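Local coordinates for protein OXA-46 oxacillinase (Pseudomonas aeruginosa, PDB 3IF6) that probably hydrolyses the beta-lactam ring of penicillin-type antibiotics as a class D serine beta-lactamase, giving substituted beta-amino acids and conferring resistance, at residues Asp48-Lys53 and Ile260-Pro265. Numbering follows the deposited sequence.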
loop_
_atom_site.group_PDB
_atom_site.type_symbol
_atom_site.label_atom_id
_atom_site.label_comp_id
_atom_site.label_asym_id
_atom_site.label_seq_id
_atom_site.Cartn_x
_atom_site.Cartn_y
_atom_site.Cartn_z
ATOM N N ASP B 48 11.543 -15.897 -5.632
ATOM C CA ASP B 48 12.371 -14.763 -5.286
ATOM C C ASP B 48 12.969 -14.109 -6.519
ATOM O O ASP B 48 13.709 -14.703 -7.251
ATOM C CB ASP B 48 13.468 -15.185 -4.328
ATOM C CG ASP B 48 14.396 -14.104 -4.058
ATOM O OD1 ASP B 48 14.366 -13.162 -4.829
ATOM O OD2 ASP B 48 15.135 -14.161 -3.092
ATOM N N GLU B 49 12.584 -12.872 -6.764
ATOM C CA GLU B 49 12.972 -12.176 -7.972
ATOM C C GLU B 49 13.824 -10.908 -7.881
ATOM O O GLU B 49 13.941 -10.182 -8.848
ATOM C CB GLU B 49 11.766 -12.034 -8.889
ATOM C CG GLU B 49 11.174 -13.361 -9.211
ATOM C CD GLU B 49 9.911 -13.288 -10.012
ATOM O OE1 GLU B 49 9.487 -12.199 -10.394
ATOM O OE2 GLU B 49 9.340 -14.346 -10.283
ATOM N N ARG B 50 14.402 -10.641 -6.724
ATOM C CA ARG B 50 15.225 -9.460 -6.546
ATOM C C ARG B 50 16.486 -9.422 -7.411
ATOM O O ARG B 50 16.804 -8.434 -8.045
ATOM C CB ARG B 50 15.616 -9.339 -5.094
ATOM C CG ARG B 50 14.497 -9.396 -4.138
ATOM C CD ARG B 50 15.010 -9.535 -2.748
ATOM N NE ARG B 50 15.052 -10.919 -2.341
ATOM C CZ ARG B 50 15.494 -11.357 -1.184
ATOM N NH1 ARG B 50 15.945 -10.546 -0.268
ATOM N NH2 ARG B 50 15.471 -12.623 -0.960
ATOM N N GLN B 51 17.183 -10.530 -7.465
ATOM C CA GLN B 51 18.356 -10.671 -8.350
ATOM C C GLN B 51 17.960 -10.803 -9.848
ATOM O O GLN B 51 16.822 -11.183 -10.188
ATOM C CB GLN B 51 19.231 -11.858 -7.885
ATOM C CG GLN B 51 19.468 -11.920 -6.345
ATOM C CD GLN B 51 18.276 -12.523 -5.540
ATOM O OE1 GLN B 51 17.296 -13.033 -6.113
ATOM N NE2 GLN B 51 18.376 -12.474 -4.207
ATOM N N ALA B 52 18.900 -10.470 -10.735
ATOM C CA ALA B 52 18.710 -10.588 -12.199
ATOM C C ALA B 52 18.152 -11.962 -12.617
ATOM O O ALA B 52 17.280 -12.062 -13.498
ATOM C CB ALA B 52 20.026 -10.275 -12.944
ATOM N N LYS B 53 18.651 -13.024 -11.982
ATOM C CA LYS B 53 18.029 -14.341 -12.139
ATOM C C LYS B 53 16.998 -14.675 -11.031
ATOM O O LYS B 53 17.252 -14.548 -9.811
ATOM C CB LYS B 53 19.073 -15.452 -12.364
ATOM C CG LYS B 53 19.268 -15.821 -13.855
ATOM C CD LYS B 53 19.871 -14.664 -14.712
ATOM C CE LYS B 53 21.390 -14.447 -14.441
ATOM N NZ LYS B 53 21.849 -13.031 -14.678
ATOM N N ILE B 260 15.940 -16.708 3.902
ATOM C CA ILE B 260 16.471 -16.156 2.650
ATOM C C ILE B 260 16.618 -14.627 2.710
ATOM O O ILE B 260 16.851 -13.978 1.688
ATOM C CB ILE B 260 15.658 -16.572 1.397
ATOM C CG1 ILE B 260 14.201 -16.080 1.493
ATOM C CG2 ILE B 260 15.768 -18.091 1.150
ATOM C CD1 ILE B 260 13.365 -16.347 0.275
ATOM N N ASP B 261 16.489 -14.056 3.905
ATOM C CA ASP B 261 16.598 -12.601 4.078
ATOM C C ASP B 261 15.577 -11.794 3.282
ATOM O O ASP B 261 15.923 -10.774 2.657
ATOM C CB ASP B 261 18.008 -12.125 3.715
ATOM C CG ASP B 261 18.720 -11.506 4.886
ATOM O OD1 ASP B 261 18.902 -10.256 4.855
ATOM O OD2 ASP B 261 19.066 -12.261 5.835
ATOM N N ALA B 262 14.329 -12.250 3.283
ATOM C CA ALA B 262 13.266 -11.503 2.624
ATOM C C ALA B 262 12.336 -10.760 3.605
ATOM O O ALA B 262 11.363 -10.146 3.177
ATOM C CB ALA B 262 12.484 -12.403 1.660
ATOM N N LEU B 263 12.665 -10.813 4.901
ATOM C CA LEU B 263 11.941 -10.108 5.969
ATOM C C LEU B 263 12.919 -9.541 6.978
ATOM O O LEU B 263 13.941 -10.166 7.247
ATOM C CB LEU B 263 11.009 -11.051 6.743
ATOM C CG LEU B 263 9.478 -11.119 6.588
ATOM C CD1 LEU B 263 8.954 -11.898 7.772
ATOM C CD2 LEU B 263 8.782 -9.755 6.527
ATOM N N PRO B 264 12.600 -8.376 7.576
ATOM C CA PRO B 264 13.477 -7.885 8.646
ATOM C C PRO B 264 13.268 -8.692 9.929
ATOM O O PRO B 264 12.251 -9.358 10.071
ATOM C CB PRO B 264 13.016 -6.438 8.841
ATOM C CG PRO B 264 11.598 -6.418 8.382
ATOM C CD PRO B 264 11.457 -7.472 7.326
ATOM N N PRO B 265 14.226 -8.644 10.866
ATOM C CA PRO B 265 13.944 -9.358 12.120
ATOM C C PRO B 265 12.989 -8.606 13.046
ATOM O O PRO B 265 12.430 -7.551 12.690
ATOM C CB PRO B 265 15.326 -9.476 12.781
ATOM C CG PRO B 265 16.089 -8.301 12.263
ATOM C CD PRO B 265 15.564 -8.010 10.869
#
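Arg50 NH2 is held by both segments. It forms a salt bridge with Asp48 OD2 at 2.7 Å. Across the contact, Arg50 NH2 donates to Ile260 O at 3.3 Å, with a nearly straight N-H...O angle of 170°. Ile260 O lies in the guanidinium plane, at its edge, but the nitrogen approaches from above the plane of that carbonyl. Arg50 NH1 reaches the next carbonyl, Asp261 O, at 2.9 Å; this bond is more bent, 141°, and its acceptor is tilted from the guanidinium plane. The methyl of Ala262 sits over one face of the same group, its CB 4.0 Å from Arg50 NH2. The accepting carbonyls lie just past helix 247-259, which closes in a Schellman motif with Asp261, at positive phi, as the C-prime residue. Arg50 thus bonds to two successive carbonyls of the turn that leads from this helix into the C-terminal tail. Asp48 ends strand 42-48 of the central sheet, and its OD1 accepts from Arg50 N at 3.2 Å, forming an Asx turn. The Arg50 chain bends at chi3 (-95°), bringing NE back toward the Asp48 carboxylate, where its bonds are weak, while NH1 and NH2 reach the two carbonyls. Ile260 CD1 adds a loose contact with Asp48 OD2 at 4.4 Å, and Val231 of strand 229-238 touches the side chains of Asp48, Arg50 and Ala262.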